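Local coordinates for type II secretion system protein C (Vibrio cholerae, PDB 2I6V) that probably takes part, through a periplasmic PDZ domain, in the type II secretion system that exports cholera toxin across the outer membrane, at residues R22-K27 with L37-M42; V44-L49 with M70-E75. All coordinates share one frame; numbering follows the deposited sequence.

Interaction 1: R22-K27 with L37-M42; sequences RVSPGK and LQDGDM
Arg22 and Asp39 meet across a PDZ-domain junction in which strand 17-25 is joined by the turn leading into strand 42-46, and the contact illustrates how a tight turn is pinned by both backbone and charge. The salt bridge is end-on and two-pronged: NH1 of Arg22 reaches OD1 of Asp39 at 2.9 Å, and NH2 of Arg22 reaches OD2 of Asp39 at 2.9 Å. Both acceptors lie in the guanidinium plane, yet the carboxylate is tilted 52° against that plane, so each oxygen is met from above the carboxylate plane. An arginine chain extended from CG to NE, with CG trans to the backbone N (chi1 -167°), carries the group over the turn, where CA of Gly40 sits under the centre of one guanidinium face. A water extends the polar patch, donating to OD1 of Asp39 and also bonded to OG of Ser24.

The main-chain bonds belong to Val23, which is gripped at both ends: its N donates to O of Asp41 at 2.8 Å, and its O accepts from N of Gly40 at 2.8 Å. Both bonds end on the second half of a type II turn from Gln38 to Asp41, in which Gly40 takes the positive-phi position that suits glycine. Next along, Arg22 and Met42 form an antiparallel, non-hydrogen-bonded pair.

Apolar contact is left to Val23, whose CG1 meets CD1 of Leu37 while its CB lies alongside CB of Asp41. Phe32 of helix 29-34 touches both Val23 and Leu37. The Asp41 carboxylate turns back to its own turn and also forms a salt bridge with Arg76; its OD2 accepts from N of Gln38 at 2.9 Å, from above the carboxylate plane.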
loop_
_atom_site.group_PDB
_atom_site.type_symbol
_atom_site.label_atom_id
_atom_site.label_comp_id
_atom_site.label_asym_id
_atom_site.label_seq_id
_atom_site.Cartn_x
_atom_site.Cartn_y
_atom_site.Cartn_z
ATOM N N ARG A 22 3.216 -7.696 -0.939
ATOM C CA ARG A 22 3.617 -7.956 0.435
ATOM C C ARG A 22 4.129 -6.668 1.047
ATOM O O ARG A 22 4.942 -5.959 0.453
ATOM C CB ARG A 22 4.743 -8.985 0.491
ATOM C CG ARG A 22 4.995 -9.519 1.891
ATOM C CD ARG A 22 6.327 -10.270 1.944
ATOM N NE ARG A 22 6.586 -10.855 3.262
ATOM C CZ ARG A 22 7.009 -10.166 4.323
ATOM N NH1 ARG A 22 7.204 -8.846 4.233
ATOM N NH2 ARG A 22 7.207 -10.793 5.480
ATOM N N VAL A 23 3.661 -6.391 2.256
ATOM C CA VAL A 23 4.083 -5.219 3.008
ATOM C C VAL A 23 5.300 -5.510 3.893
ATOM O O VAL A 23 5.318 -6.506 4.627
ATOM C CB VAL A 23 2.931 -4.760 3.933
ATOM C CG1 VAL A 23 3.418 -3.804 5.002
ATOM C CG2 VAL A 23 1.781 -4.162 3.121
ATOM N N SER A 24 6.299 -4.626 3.822
ATOM C CA SER A 24 7.460 -4.647 4.717
ATOM C C SER A 24 7.590 -3.267 5.350
ATOM O O SER A 24 7.061 -2.292 4.830
ATOM C CB SER A 24 8.754 -4.975 3.953
ATOM O OG SER A 24 8.734 -6.301 3.425
ATOM N N PRO A 25 8.298 -3.178 6.474
ATOM C CA PRO A 25 8.472 -1.870 7.112
ATOM C C PRO A 25 9.101 -0.829 6.182
ATOM O O PRO A 25 10.000 -1.148 5.399
ATOM C CB PRO A 25 9.402 -2.178 8.290
ATOM C CG PRO A 25 9.111 -3.634 8.604
ATOM C CD PRO A 25 8.950 -4.257 7.233
ATOM N N GLY A 26 8.603 0.402 6.263
ATOM C CA GLY A 26 9.200 1.503 5.542
ATOM C C GLY A 26 10.407 2.051 6.281
ATOM O O GLY A 26 10.926 1.449 7.238
ATOM N N LYS A 27 10.854 3.220 5.852
ATOM C CA LYS A 27 12.058 3.786 6.406
ATOM C C LYS A 27 11.858 4.244 7.849
ATOM O O LYS A 27 12.796 4.192 8.648
ATOM C CB LYS A 27 12.498 4.959 5.542
ATOM C CG LYS A 27 13.879 5.470 5.861
ATOM C CD LYS A 27 14.343 6.434 4.803
ATOM C CE LYS A 27 15.759 6.875 5.091
ATOM N NZ LYS A 27 16.167 7.971 4.173
ATOM N N LEU A 37 0.371 -0.985 10.409
ATOM C CA LEU A 37 0.791 -2.045 9.493
ATOM C C LEU A 37 1.614 -3.095 10.223
ATOM O O LEU A 37 2.188 -2.833 11.287
ATOM C CB LEU A 37 1.615 -1.469 8.339
ATOM C CG LEU A 37 0.834 -0.738 7.250
ATOM C CD1 LEU A 37 1.802 -0.116 6.255
ATOM C CD2 LEU A 37 -0.103 -1.717 6.554
ATOM N N GLN A 38 1.670 -4.291 9.644
ATOM C CA GLN A 38 2.486 -5.367 10.172
ATOM C C GLN A 38 3.230 -6.010 9.017
ATOM O O GLN A 38 2.682 -6.138 7.917
ATOM C CB GLN A 38 1.618 -6.398 10.901
ATOM C CG GLN A 38 0.942 -5.814 12.128
ATOM C CD GLN A 38 0.174 -6.847 12.932
ATOM O OE1 GLN A 38 0.188 -8.035 12.612
ATOM N NE2 GLN A 38 -0.511 -6.390 13.979
ATOM N N ASP A 39 4.485 -6.371 9.266
ATOM C CA ASP A 39 5.286 -7.046 8.254
ATOM C C ASP A 39 4.514 -8.273 7.758
ATOM O O ASP A 39 3.937 -9.021 8.557
ATOM C CB ASP A 39 6.638 -7.488 8.823
ATOM C CG ASP A 39 7.488 -8.195 7.790
ATOM O OD1 ASP A 39 7.837 -7.545 6.791
ATOM O OD2 ASP A 39 7.799 -9.402 7.972
ATOM N N GLY A 40 4.493 -8.469 6.442
ATOM C CA GLY A 40 3.780 -9.602 5.859
ATOM C C GLY A 40 2.296 -9.381 5.565
ATOM O O GLY A 40 1.628 -10.275 5.043
ATOM N N ASP A 41 1.765 -8.209 5.902
ATOM C CA ASP A 41 0.414 -7.859 5.474
ATOM C C ASP A 41 0.372 -7.912 3.953
ATOM O O ASP A 41 1.385 -7.666 3.293
ATOM C CB ASP A 41 0.061 -6.439 5.888
ATOM C CG ASP A 41 -0.334 -6.318 7.343
ATOM O OD1 ASP A 41 -0.559 -7.353 8.001
ATOM O OD2 ASP A 41 -0.442 -5.159 7.807
ATOM N N MET A 42 -0.796 -8.209 3.395
ATOM C CA MET A 42 -0.950 -8.199 1.930
ATOM C C MET A 42 -1.730 -6.978 1.464
ATOM O O MET A 42 -2.915 -6.860 1.743
ATOM C CB MET A 42 -1.654 -9.467 1.438
ATOM C CG MET A 42 -0.741 -10.677 1.343
ATOM S SD MET A 42 0.544 -10.438 0.093
ATOM C CE MET A 42 -0.482 -10.171 -1.353
HETATM O O HOH W 1 10.272 -7.769 5.066
#

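Interaction 2: V44-L49 with M70-E75; sequences VALNGL and MSLTVE
Val44 and Ala45 both face Thr73, a classic beta bulge in the antiparallel pairing of strands 42-46 and 69-76 of the PDZ domain. At the bulge the Thr73 carbonyl is shared: N of Val44 donates to O of Thr73 at 2.9 Å, almost straight at 175°, whereas the bond from N of Ala45 is weak. In return N of Thr73 donates to O of Ala45. Past the bulge the strands pair regularly, and Asn47 N gives a short bond of 2.7 Å to O of Ser71.

Asn47 then continues the pairing with its side chain: OD1 takes the N-H of Ser71 at 2.9 Å, nearly in line with the amide C=O. The torsion that sets CG opposite the carbonyl carbon (chi1 -67°) brings the amide oxygen down to that strand, close over CA of Met70. Thus one residue serves Ser71 as both donor and acceptor, just where the chain leaves the strand.

On the face of Leu46 and Leu72 the contact is apolar. CD1 of Leu46 touches CE of Met70 at 3.7 Å, the two side chains crossing at a slant, and approaches CD1 of Leu72 at 4.1 Å. Leu60 and Phe61 of helix 54-62 pack on Leu46 from outside the pair. On the face of Ala45 and Thr73, the Ala45 methyl packs beside Thr73, whose OG1 is hydrogen-bonded to Asp82.

Further out, a type I' turn from Leu46 to Leu49 holds Asn47 and Gly48 in place, closed by reciprocal backbone bonds between Leu46 and Leu49. A water bridges the turn to the opposite strand: it accepts from N of Gly48 at 2.9 Å and donates to OG1 of Thr73 at 2.8 Å.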
loop_
_atom_site.group_PDB
_atom_site.type_symbol
_atom_site.label_atom_id
_atom_site.label_comp_id
_atom_site.label_asym_id
_atom_site.label_seq_id
_atom_site.Cartn_x
_atom_site.Cartn_y
_atom_site.Cartn_z
ATOM N N VAL A 44 -3.736 -4.794 -1.079
ATOM C CA VAL A 44 -4.553 -5.147 -2.238
ATOM C C VAL A 44 -5.193 -3.948 -2.933
ATOM O O VAL A 44 -5.538 -4.019 -4.118
ATOM C CB VAL A 44 -5.622 -6.190 -1.869
ATOM C CG1 VAL A 44 -4.957 -7.467 -1.358
ATOM C CG2 VAL A 44 -6.566 -5.638 -0.811
ATOM N N ALA A 45 -5.350 -2.844 -2.213
ATOM C CA ALA A 45 -5.905 -1.645 -2.837
ATOM C C ALA A 45 -5.285 -0.383 -2.270
ATOM O O ALA A 45 -4.780 -0.375 -1.144
ATOM C CB ALA A 45 -7.419 -1.613 -2.668
ATOM N N LEU A 46 -5.351 0.687 -3.054
ATOM C CA LEU A 46 -4.875 1.997 -2.640
ATOM C C LEU A 46 -5.970 2.995 -2.995
ATOM O O LEU A 46 -6.373 3.083 -4.154
ATOM C CB LEU A 46 -3.575 2.321 -3.386
ATOM C CG LEU A 46 -2.759 3.540 -2.977
ATOM C CD1 LEU A 46 -2.575 3.592 -1.461
ATOM C CD2 LEU A 46 -1.398 3.495 -3.687
ATOM N N ASN A 47 -6.478 3.724 -1.998
ATOM C CA ASN A 47 -7.653 4.576 -2.207
ATOM C C ASN A 47 -8.834 3.846 -2.862
ATOM O O ASN A 47 -9.598 4.441 -3.634
ATOM C CB ASN A 47 -7.285 5.811 -3.034
ATOM C CG ASN A 47 -6.347 6.743 -2.304
ATOM O OD1 ASN A 47 -5.987 6.505 -1.149
ATOM N ND2 ASN A 47 -5.945 7.817 -2.973
ATOM N N GLY A 48 -8.978 2.556 -2.566
ATOM C CA GLY A 48 -10.099 1.768 -3.079
ATOM C C GLY A 48 -9.888 1.247 -4.490
ATOM O O GLY A 48 -10.737 0.549 -5.045
ATOM N N LEU A 49 -8.742 1.582 -5.068
ATOM C CA LEU A 49 -8.408 1.185 -6.418
ATOM C C LEU A 49 -7.447 -0.004 -6.369
ATOM O O LEU A 49 -6.623 -0.124 -5.461
ATOM C CB LEU A 49 -7.770 2.351 -7.167
ATOM C CG LEU A 49 -8.685 3.566 -7.402
ATOM C CD1 LEU A 49 -7.873 4.833 -7.590
ATOM C CD2 LEU A 49 -9.604 3.315 -8.592
ATOM N N MET A 70 -3.895 9.024 2.077
ATOM C CA MET A 70 -4.204 7.853 1.253
ATOM C C MET A 70 -4.704 6.736 2.152
ATOM O O MET A 70 -4.375 6.695 3.335
ATOM C CB MET A 70 -2.954 7.331 0.552
ATOM C CG MET A 70 -2.260 8.296 -0.356
ATOM S SD MET A 70 -1.028 7.403 -1.313
ATOM C CE MET A 70 -0.374 6.266 -0.103
ATOM N N SER A 71 -5.487 5.819 1.593
ATOM C CA SER A 71 -5.839 4.604 2.326
ATOM C C SER A 71 -5.251 3.399 1.624
ATOM O O SER A 71 -5.317 3.287 0.398
ATOM C CB SER A 71 -7.348 4.434 2.426
ATOM O OG SER A 71 -7.856 3.976 1.189
ATOM N N LEU A 72 -4.684 2.495 2.406
ATOM C CA LEU A 72 -4.148 1.253 1.878
ATOM C C LEU A 72 -4.989 0.131 2.468
ATOM O O LEU A 72 -5.094 0.010 3.685
ATOM C CB LEU A 72 -2.695 1.111 2.318
ATOM C CG LEU A 72 -1.844 -0.044 1.806
ATOM C CD1 LEU A 72 -1.610 0.053 0.299
ATOM C CD2 LEU A 72 -0.516 -0.024 2.548
ATOM N N THR A 73 -5.605 -0.677 1.607
ATOM C CA THR A 73 -6.390 -1.802 2.082
ATOM C C THR A 73 -5.452 -2.991 2.182
ATOM O O THR A 73 -4.800 -3.348 1.200
ATOM C CB THR A 73 -7.543 -2.149 1.117
ATOM O OG1 THR A 73 -8.404 -1.011 0.964
ATOM C CG2 THR A 73 -8.359 -3.327 1.663
ATOM N N VAL A 74 -5.381 -3.603 3.359
ATOM C CA VAL A 74 -4.525 -4.788 3.513
ATOM C C VAL A 74 -5.318 -6.001 3.978
ATOM O O VAL A 74 -6.379 -5.859 4.586
ATOM C CB VAL A 74 -3.361 -4.549 4.494
ATOM C CG1 VAL A 74 -2.513 -3.356 4.037
ATOM C CG2 VAL A 74 -3.886 -4.344 5.919
ATOM N N GLU A 75 -4.785 -7.184 3.692
ATOM C CA GLU A 75 -5.370 -8.435 4.154
ATOM C C GLU A 75 -4.428 -9.050 5.184
ATOM O O GLU A 75 -3.223 -9.165 4.943
ATOM C CB GLU A 75 -5.556 -9.386 2.978
ATOM C CG GLU A 75 -6.527 -10.522 3.224
ATOM C CD GLU A 75 -7.027 -11.111 1.919
ATOM O OE1 GLU A 75 -6.213 -11.730 1.204
ATOM O OE2 GLU A 75 -8.225 -10.932 1.591
HETATM O O HOH W 2 -7.753 1.394 -0.259
#

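In the fold
The two contacts show one antiparallel sheet secured in two ways at two places. Both are partly buried. Interaction 1, its centre about 9 Å from the centre of the chain, has more exposed residues and adds a charged pair to two backbone bonds that hold a turn; interaction 2, its centre about 6 Å from that point, combines strand-to-strand backbone bonding with an apolar face under helix 54-62. They follow each other in sequence and share strand 42-46, which 37-42 enters and 44-49 leaves, and in the sheet this strand lies between 17-25 and 69-76. The join is direct: O of Met42 probably accepts a hydrogen bond from N of Glu75, while Leu37 and Val74 pack together. Water bridges polar groups in both.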